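Local coordinates for extracellular ligand-binding receptor (Rhodopseudomonas palustris, PDB 4F06), which binds p-hydroxybenzoic acid and probably delivers such lignin-derived aromatic acids to an ABC transporter as its periplasmic solute-binding protein, at residues N38-H43 and K297-T302; A195-T200 and G224-S229; T284-Y289 and W320-G325. One frame throughout, in Å; residues are numbered along the deposited sequence. Where two conformers were deposited one is given.

Overall arrangement
The three contacts sample different levels of a periplasmic binding protein. Contact 2, whose centre is about 47 Å from that of contact 1, is buried sheet interior: parallel strands joined by backbone hydrogen bonds, with apolar packing on both faces. Contact 1 is partly buried at the far end of the molecule, where the edge strand of the other sheet meets helix 283-301 through a few methyl groups and a water, beside a bound p-hydroxybenzoic acid. Contact 3 uses an earlier part of that same helix, is fully buried and lies nearest the middle of the chain; it combines apolar packing with a buried arginine and serine. Contacts 2 and 3 both reach the nine-stranded sheet.

Contact 1. Residues N38-H43 and K297-T302; sequences NKVAGH and KMIEAT. With PHB (p-hydroxybenzoic acid), chain C.
At the edge of the six-stranded sheet, strand 39-40 leads into a type I' hairpin turn that packs against the last part of helix 283-301. Val-40 carries the contact with one methyl: its CG1 lies 3.4 Å from Glu-300 CG and 3.6 Å from Ile-299 CG2, its side chain crossing each of theirs at about a right angle. A chi1 of -174° turns CG1 toward the helix. Ala-41 adds its methyl more peripherally, CB lying 4.1 Å from Ile-299 O. No direct hydrogen bond joins the two segments; in one of the two deposited conformers of Glu-300 a water does so instead, accepting from Ala-41 N (2.9 Å) and donating to Glu-300 OE2 (3.0 Å). In that conformer the Glu-300 chain is extended beyond CG, which carries the carboxylate past Val-40 to the bound p-hydroxybenzoic acid, where OE2 lies 2.9 Å from O1' of the ligand. Lys-297, one helical turn earlier, lays its aliphatic part against the ligand ring, CB being 3.7 Å from ring atom C5. Ile-299 also meets Val-45 of strand 43-51 and Tyr-75. The arrangement is that of a helix covering the edge of an alpha/beta lobe, whose Lys-297 and Glu-300 line a p-hydroxybenzoic acid site.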
loop_
_atom_site.group_PDB
_atom_site.type_symbol
_atom_site.label_atom_id
_atom_site.label_comp_id
_atom_site.label_asym_id
_atom_site.label_seq_id
_atom_site.Cartn_x
_atom_site.Cartn_y
_atom_site.Cartn_z
ATOM N N ASN A 38 2.250 0.068 -25.453
ATOM C CA ASN A 38 1.159 -0.881 -25.194
ATOM C C ASN A 38 1.314 -2.166 -26.007
ATOM O O ASN A 38 0.372 -2.941 -26.109
ATOM C CB ASN A 38 -0.231 -0.249 -25.437
ATOM C CG ASN A 38 -0.505 0.006 -26.895
ATOM O OD1 ASN A 38 0.396 0.012 -27.716
ATOM N ND2 ASN A 38 -1.767 0.249 -27.233
ATOM N N LYS A 39 2.507 -2.424 -26.545
ATOM C CA LYS A 39 2.804 -3.620 -27.309
ATOM C C LYS A 39 3.789 -4.546 -26.538
ATOM O O LYS A 39 4.835 -4.110 -26.020
ATOM C CB LYS A 39 3.362 -3.242 -28.699
ATOM C CG LYS A 39 2.219 -2.840 -29.628
ATOM C CD LYS A 39 2.026 -1.350 -29.780
ATOM C CE LYS A 39 0.786 -1.078 -30.623
ATOM N NZ LYS A 39 0.163 0.261 -30.380
ATOM N N VAL A 40 3.439 -5.820 -26.461
ATOM C CA VAL A 40 4.324 -6.808 -25.885
ATOM C C VAL A 40 4.165 -8.106 -26.656
ATOM O O VAL A 40 3.051 -8.586 -26.848
ATOM C CB VAL A 40 3.939 -7.134 -24.425
ATOM C CG1 VAL A 40 4.980 -8.048 -23.831
ATOM C CG2 VAL A 40 3.812 -5.875 -23.597
ATOM N N ALA A 41 5.293 -8.703 -27.059
ATOM C CA ALA A 41 5.320 -10.039 -27.660
ATOM C C ALA A 41 4.389 -10.097 -28.862
ATOM O O ALA A 41 3.746 -11.117 -29.104
ATOM C CB ALA A 41 4.945 -11.122 -26.640
ATOM N N GLY A 42 4.298 -8.988 -29.586
ATOM C CA GLY A 42 3.452 -8.905 -30.777
ATOM C C GLY A 42 1.960 -8.748 -30.489
ATOM O O GLY A 42 1.137 -8.903 -31.393
ATOM N N HIS A 43 1.607 -8.463 -29.230
ATOM C CA HIS A 43 0.211 -8.245 -28.821
ATOM C C HIS A 43 0.032 -6.848 -28.303
ATOM O O HIS A 43 0.945 -6.251 -27.782
ATOM C CB HIS A 43 -0.135 -9.220 -27.697
ATOM C CG HIS A 43 -0.151 -10.661 -28.143
ATOM N ND1 HIS A 43 0.971 -11.430 -28.232
ATOM C CD2 HIS A 43 -1.210 -11.458 -28.537
ATOM C CE1 HIS A 43 0.632 -12.661 -28.664
ATOM N NE2 HIS A 43 -0.708 -12.685 -28.838
ATOM N N LYS A 297 6.287 -8.427 -18.258
ATOM C CA LYS A 297 7.217 -9.560 -18.196
ATOM C C LYS A 297 6.483 -10.907 -18.380
ATOM O O LYS A 297 6.978 -11.796 -19.073
ATOM C CB LYS A 297 7.956 -9.552 -16.844
ATOM C CG LYS A 297 8.907 -10.732 -16.679
ATOM C CD LYS A 297 10.112 -10.679 -17.573
ATOM C CE LYS A 297 11.063 -11.805 -17.186
ATOM N NZ LYS A 297 12.282 -11.646 -18.008
HETATM N N MSE A 298 5.333 -11.057 -17.727
HETATM C CA MSE A 298 4.576 -12.326 -17.825
HETATM C C MSE A 298 4.100 -12.552 -19.257
HETATM O O MSE A 298 4.195 -13.670 -19.763
HETATM C CB MSE A 298 3.381 -12.330 -16.862
HETATM C CG MSE A 298 3.860 -12.469 -15.428
HETATM SE SE MSE A 298 2.588 -12.824 -14.038
HETATM C CE MSE A 298 1.754 -11.065 -14.136
ATOM N N ILE A 299 3.621 -11.499 -19.932
ATOM C CA ILE A 299 3.226 -11.639 -21.330
ATOM C C ILE A 299 4.438 -12.024 -22.199
ATOM O O ILE A 299 4.309 -12.896 -23.036
ATOM C CB ILE A 299 2.524 -10.341 -21.797
ATOM C CG1 ILE A 299 1.191 -10.167 -21.033
ATOM C CG2 ILE A 299 2.269 -10.343 -23.296
ATOM C CD1 ILE A 299 0.544 -8.799 -21.189
ATOM N N GLU A 300 5.602 -11.403 -22.003
ATOM C CA GLU A 300 6.775 -11.806 -22.809
ATOM C C GLU A 300 7.125 -13.259 -22.537
ATOM O O GLU A 300 7.387 -14.037 -23.476
ATOM C CB GLU A 300 8.010 -10.942 -22.516
ATOM C CG GLU A 300 7.877 -9.536 -23.010
ATOM C CD GLU A 300 9.160 -8.727 -23.047
ATOM O OE1 GLU A 300 10.180 -9.028 -22.363
ATOM O OE2 GLU A 300 9.098 -7.748 -23.785
ATOM N N ALA A 301 7.143 -13.644 -21.259
ATOM C CA ALA A 301 7.591 -14.999 -20.912
ATOM C C ALA A 301 6.682 -16.055 -21.520
ATOM O O ALA A 301 7.139 -17.167 -21.790
ATOM C CB ALA A 301 7.599 -15.154 -19.409
ATOM N N THR A 302 5.398 -15.739 -21.690
ATOM C CA THR A 302 4.407 -16.692 -22.165
ATOM C C THR A 302 4.084 -16.463 -23.638
ATOM O O THR A 302 3.178 -17.112 -24.185
ATOM C CB THR A 302 3.097 -16.596 -21.346
ATOM O OG1 THR A 302 2.591 -15.253 -21.473
ATOM C CG2 THR A 302 3.323 -16.945 -19.892
HETATM C "C1'" PHB C . 8.479 -4.730 -21.399
HETATM O "O1'" PHB C . 7.951 -5.605 -22.175
HETATM O "O2'" PHB C . 8.540 -3.497 -21.608
HETATM C C1 PHB C . 9.155 -5.167 -20.178
HETATM C C2 PHB C . 9.765 -4.185 -19.360
HETATM C C3 PHB C . 10.441 -4.577 -18.222
HETATM C C4 PHB C . 10.465 -5.935 -17.890
HETATM C C5 PHB C . 9.824 -6.903 -18.691
HETATM C C6 PHB C . 9.156 -6.528 -19.869
HETATM O O4 PHB C . 11.129 -6.272 -16.748
HETATM O O HOH W 1 7.796 -7.414 -26.432
#

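Contact 2. Residues A195-T200 and G224-S229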
loop_
_atom_site.group_PDB
_atom_site.type_symbol
_atom_site.label_atom_id
_atom_site.label_comp_id
_atom_site.label_asym_id
_atom_site.label_seq_id
_atom_site.Cartn_x
_atom_site.Cartn_y
_atom_site.Cartn_z
ATOM N N ALA A 195 0.106 6.920 27.690
ATOM C CA ALA A 195 1.065 6.601 26.631
ATOM C C ALA A 195 1.799 7.855 26.202
ATOM O O ALA A 195 1.231 8.964 26.143
ATOM C CB ALA A 195 0.318 5.995 25.430
ATOM N N ASP A 196 3.083 7.687 25.879
ATOM C CA ASP A 196 3.884 8.801 25.347
ATOM C C ASP A 196 3.922 8.830 23.814
ATOM O O ASP A 196 4.386 9.800 23.251
ATOM C CB ASP A 196 5.295 8.793 25.940
ATOM C CG ASP A 196 5.964 7.457 25.818
ATOM O OD1 ASP A 196 6.530 7.184 24.754
ATOM O OD2 ASP A 196 5.969 6.661 26.805
HETATM N N MSE A 197 3.451 7.758 23.160
HETATM C CA MSE A 197 3.429 7.684 21.717
HETATM C C MSE A 197 2.223 6.833 21.321
HETATM O O MSE A 197 1.845 5.873 22.040
HETATM C CB MSE A 197 4.725 7.052 21.182
HETATM C CG MSE A 197 4.801 6.931 19.653
HETATM SE SE MSE A 197 6.485 6.245 19.043
HETATM C CE MSE A 197 7.559 7.818 19.451
ATOM N N ILE A 198 1.622 7.169 20.183
ATOM C CA ILE A 198 0.584 6.350 19.531
ATOM C C ILE A 198 1.211 5.682 18.330
ATOM O O ILE A 198 2.011 6.315 17.621
ATOM C CB ILE A 198 -0.527 7.292 19.017
ATOM C CG1 ILE A 198 -1.268 7.951 20.187
ATOM C CG2 ILE A 198 -1.526 6.544 18.144
ATOM C CD1 ILE A 198 -2.037 9.186 19.745
ATOM N N PHE A 199 0.851 4.418 18.113
ATOM C CA PHE A 199 1.098 3.781 16.820
ATOM C C PHE A 199 -0.249 3.512 16.173
ATOM O O PHE A 199 -1.126 2.932 16.818
ATOM C CB PHE A 199 1.864 2.455 16.948
ATOM C CG PHE A 199 1.900 1.719 15.640
ATOM C CD1 PHE A 199 2.676 2.209 14.570
ATOM C CD2 PHE A 199 1.121 0.588 15.456
ATOM C CE1 PHE A 199 2.670 1.573 13.332
ATOM C CE2 PHE A 199 1.117 -0.058 14.223
ATOM C CZ PHE A 199 1.897 0.418 13.171
ATOM N N THR A 200 -0.422 3.931 14.918
ATOM C CA THR A 200 -1.695 3.755 14.245
ATOM C C THR A 200 -1.581 3.325 12.802
ATOM O O THR A 200 -0.632 3.650 12.072
ATOM C CB THR A 200 -2.545 5.057 14.375
ATOM O OG1 THR A 200 -3.895 4.822 13.952
ATOM C CG2 THR A 200 -1.972 6.138 13.518
ATOM N N GLY A 224 2.547 16.438 23.701
ATOM C CA GLY A 224 3.792 15.660 23.663
ATOM C C GLY A 224 3.564 14.162 23.433
ATOM O O GLY A 224 4.495 13.368 23.605
ATOM N N VAL A 225 2.332 13.766 23.053
ATOM C CA VAL A 225 2.086 12.365 22.695
ATOM C C VAL A 225 2.424 12.265 21.215
ATOM O O VAL A 225 1.702 12.794 20.374
ATOM C CB VAL A 225 0.612 11.963 22.920
ATOM C CG1 VAL A 225 0.413 10.474 22.565
ATOM C CG2 VAL A 225 0.186 12.204 24.361
ATOM N N LYS A 226 3.557 11.634 20.906
ATOM C CA LYS A 226 4.075 11.579 19.539
ATOM C C LYS A 226 3.235 10.589 18.719
ATOM O O LYS A 226 2.622 9.670 19.261
ATOM C CB LYS A 226 5.548 11.165 19.514
ATOM C CG LYS A 226 6.432 12.113 20.283
ATOM C CD LYS A 226 7.857 11.596 20.292
ATOM C CE LYS A 226 8.807 12.585 20.969
ATOM N NZ LYS A 226 10.222 12.266 20.656
ATOM N N LEU A 227 3.165 10.823 17.409
ATOM C CA LEU A 227 2.473 9.898 16.527
ATOM C C LEU A 227 3.448 9.193 15.616
ATOM O O LEU A 227 4.213 9.848 14.856
ATOM C CB LEU A 227 1.448 10.649 15.696
ATOM C CG LEU A 227 0.593 9.805 14.736
ATOM C CD1 LEU A 227 -0.198 8.786 15.517
ATOM C CD2 LEU A 227 -0.388 10.660 13.924
HETATM N N MSE A 228 3.414 7.855 15.684
HETATM C CA MSE A 228 4.109 6.989 14.720
HETATM C C MSE A 228 2.999 6.266 13.951
HETATM O O MSE A 228 2.022 5.747 14.528
HETATM C CB MSE A 228 4.998 5.963 15.431
HETATM C CG MSE A 228 5.673 4.909 14.508
HETATM SE SE MSE A 228 6.904 5.708 13.202
HETATM C CE MSE A 228 8.090 6.177 14.420
ATOM N N SER A 229 3.128 6.257 12.652
ATOM C CA SER A 229 2.133 5.601 11.834
ATOM C C SER A 229 2.820 4.840 10.734
ATOM O O SER A 229 3.999 5.059 10.467
ATOM C CB SER A 229 1.162 6.623 11.245
ATOM O OG SER A 229 1.795 7.497 10.347
HETATM O O HOH W 2 6.647 11.491 23.520
#
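Strands 197-200 and 226-229 are neighbours in a beta-alpha-beta unit, connected through helix 206-217 and running parallel, with 22° between their directions. Main-chain groups on alternate residues make the ladder. Ile-198 uses both of its polar backbone atoms: its N donates to Lys-226 O at 2.8 Å, and its O accepts from Met-228 N, also at 2.8 Å and nearly straight (168° at the hydrogen). Thr-200 N continues the series to Met-228 O at 3.1 Å. At the start of the ladder, Asp-196 O accepts from Lys-226 N at 3.1 Å, the donor tilted from the carbonyl plane, and lies close to a water that also approaches Gly-224 O. On the other edge of strand 197-200, Met-197 and Phe-199 bond to strand 141-147, while Leu-227 bonds to Leu-250, so both strands also have neighbours on their far edges. Two polar side chains find partners outside the pair: Asp-196 OD2 bonds to Lys-141 N and Thr-140 OG1, and Thr-200 OG1 to Ala-145 O. One face of the pair holds Met-197, Phe-199 and Met-228 against helix 123-136, with the two selenomethionines side by side. The other face packs against helix 206-217. There the Leu-227 CD1 methyl touches both Ile-198 CG2 (3.7 Å) and Thr-200 CG2 (3.8 Å).

Contact 3. Residues T284-Y289 and W320-G325; sequences TSVAAY and WVSPRG. With SO4 (sulfate ion), chain D.
Ser-322 OG lies against Val-286 CG2 (3.8 Å) and is gripped by three polar groups. It accepts from Arg-324 N at 3.1 Å in an almost straight bond (170°), closing an ST turn, and from Arg-324 NE, also at 3.1 Å, along the edge of the guanidinium group; Asp-290 OD2 is its third partner. Held through NE, and with NH2 in a salt bridge to Asp-290 and NH1 bonded to Gln-338, the guanidinium is fixed in rotation. Val-286 CG1 covers one face of it, off-centre, 3.9 Å above the plane. The other Val-286 methyl, CG2, is 3.8 Å from Pro-323 CB, the two side chains running antiparallel alongside one another. One helical turn on, Tyr-289, its CG trans to the main-chain N (chi1 -174°), reaches Pro-323 CG with ring atom CD2 at 4.1 Å. Tyr-289 OH donates to O1 of a sulfate at 2.7 Å; this ion, probably from the crystallisation liquor, is also bonded to His-36 NE2. Phe-267 meets the tyrosine ring edge-to-face. This is a buried helix-to-hairpin junction, in which helix 283-301 packs against the type I turn Ser-322 to Gly-325, in the connection between strands 319-322 and 327-329 of a periplasmic binding protein fold.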
loop_
_atom_site.group_PDB
_atom_site.type_symbol
_atom_site.label_atom_id
_atom_site.label_comp_id
_atom_site.label_asym_id
_atom_site.label_seq_id
_atom_site.Cartn_x
_atom_site.Cartn_y
_atom_site.Cartn_z
ATOM N N THR A 284 -0.409 4.048 -4.405
ATOM C CA THR A 284 -0.985 3.051 -5.325
ATOM C C THR A 284 -0.497 3.269 -6.768
ATOM O O THR A 284 -0.502 2.324 -7.550
ATOM C CB THR A 284 -2.498 3.022 -5.247
ATOM O OG1 THR A 284 -3.035 4.339 -5.437
ATOM C CG2 THR A 284 -2.977 2.475 -3.888
ATOM N N SER A 285 -0.057 4.483 -7.124
ATOM C CA SER A 285 0.502 4.689 -8.468
ATOM C C SER A 285 1.793 3.922 -8.711
ATOM O O SER A 285 1.967 3.378 -9.794
ATOM C CB SER A 285 0.676 6.188 -8.800
ATOM O OG SER A 285 1.708 6.747 -8.027
ATOM N N VAL A 286 2.682 3.884 -7.704
ATOM C CA VAL A 286 3.933 3.191 -7.922
ATOM C C VAL A 286 3.688 1.679 -7.928
ATOM O O VAL A 286 4.321 0.931 -8.683
ATOM C CB VAL A 286 5.027 3.637 -6.943
ATOM C CG1 VAL A 286 4.867 3.091 -5.517
ATOM C CG2 VAL A 286 6.415 3.208 -7.507
ATOM N N ALA A 287 2.750 1.216 -7.097
ATOM C CA ALA A 287 2.433 -0.236 -7.108
ATOM C C ALA A 287 1.858 -0.604 -8.476
ATOM O O ALA A 287 2.103 -1.709 -8.956
ATOM C CB ALA A 287 1.452 -0.561 -6.005
ATOM N N ALA A 288 1.086 0.302 -9.073
ATOM C CA ALA A 288 0.519 0.034 -10.408
ATOM C C ALA A 288 1.576 0.078 -11.511
ATOM O O ALA A 288 1.536 -0.752 -12.425
ATOM C CB ALA A 288 -0.644 1.000 -10.690
ATOM N N TYR A 289 2.498 1.032 -11.413
ATOM C CA TYR A 289 3.580 1.134 -12.392
ATOM C C TYR A 289 4.421 -0.157 -12.364
ATOM O O TYR A 289 4.701 -0.754 -13.419
ATOM C CB TYR A 289 4.424 2.357 -12.017
ATOM C CG TYR A 289 5.527 2.722 -13.002
ATOM C CD1 TYR A 289 5.262 3.532 -14.130
ATOM C CD2 TYR A 289 6.823 2.250 -12.825
ATOM C CE1 TYR A 289 6.262 3.883 -15.019
ATOM C CE2 TYR A 289 7.833 2.603 -13.718
ATOM C CZ TYR A 289 7.551 3.393 -14.827
ATOM O OH TYR A 289 8.524 3.717 -15.758
ATOM N N TRP A 320 14.777 -5.226 -9.767
ATOM C CA TRP A 320 14.862 -4.031 -10.606
ATOM C C TRP A 320 14.878 -2.796 -9.731
ATOM O O TRP A 320 14.746 -2.889 -8.505
ATOM C CB TRP A 320 13.728 -3.999 -11.665
ATOM C CG TRP A 320 12.341 -3.720 -11.073
ATOM C CD1 TRP A 320 11.655 -2.507 -11.059
ATOM C CD2 TRP A 320 11.452 -4.682 -10.400
ATOM N NE1 TRP A 320 10.409 -2.662 -10.484
ATOM C CE2 TRP A 320 10.240 -3.959 -10.042
ATOM C CE3 TRP A 320 11.552 -6.054 -10.050
ATOM C CZ2 TRP A 320 9.191 -4.580 -9.376
ATOM C CZ3 TRP A 320 10.479 -6.649 -9.381
ATOM C CH2 TRP A 320 9.326 -5.921 -9.053
ATOM N N VAL A 321 15.097 -1.636 -10.343
ATOM C CA VAL A 321 15.019 -0.371 -9.643
ATOM C C VAL A 321 13.650 0.283 -9.907
ATOM O O VAL A 321 13.337 0.652 -11.037
ATOM C CB VAL A 321 16.158 0.610 -9.997
ATOM C CG1 VAL A 321 16.104 1.822 -9.074
ATOM C CG2 VAL A 321 17.538 -0.076 -9.930
ATOM N N SER A 322 12.814 0.280 -8.873
ATOM C CA SER A 322 11.506 0.942 -8.903
ATOM C C SER A 322 11.690 2.439 -8.650
ATOM O O SER A 322 12.676 2.837 -8.036
ATOM C CB SER A 322 10.677 0.289 -7.779
ATOM O OG SER A 322 9.466 1.000 -7.526
ATOM N N PRO A 323 10.693 3.259 -8.982
ATOM C CA PRO A 323 10.711 4.650 -8.506
ATOM C C PRO A 323 10.876 4.723 -6.984
ATOM O O PRO A 323 11.411 5.707 -6.465
ATOM C CB PRO A 323 9.351 5.186 -8.957
ATOM C CG PRO A 323 9.095 4.405 -10.228
ATOM C CD PRO A 323 9.571 3.007 -9.915
ATOM N N ARG A 324 10.428 3.680 -6.252
ATOM C CA ARG A 324 10.522 3.725 -4.773
ATOM C C ARG A 324 11.891 3.387 -4.199
ATOM O O ARG A 324 12.128 3.611 -2.994
ATOM C CB ARG A 324 9.478 2.767 -4.163
ATOM C CG ARG A 324 9.918 1.283 -4.199
ATOM C CD ARG A 324 8.758 0.338 -3.840
ATOM N NE ARG A 324 7.896 0.126 -5.006
ATOM C CZ ARG A 324 6.750 -0.581 -4.948
ATOM N NH1 ARG A 324 6.319 -1.057 -3.769
ATOM N NH2 ARG A 324 6.028 -0.741 -6.078
ATOM N N GLY A 325 12.770 2.751 -5.011
ATOM C CA GLY A 325 14.029 2.148 -4.521
ATOM C C GLY A 325 14.246 0.809 -5.207
ATOM O O GLY A 325 13.415 0.355 -6.000
HETATM S S SO4 D . 11.937 2.084 -16.238
HETATM O O1 SO4 D . 10.482 1.980 -16.185
HETATM O O2 SO4 D . 12.346 1.926 -17.634
HETATM O O3 SO4 D . 12.364 3.383 -15.709
HETATM O O4 SO4 D . 12.616 0.947 -15.568
#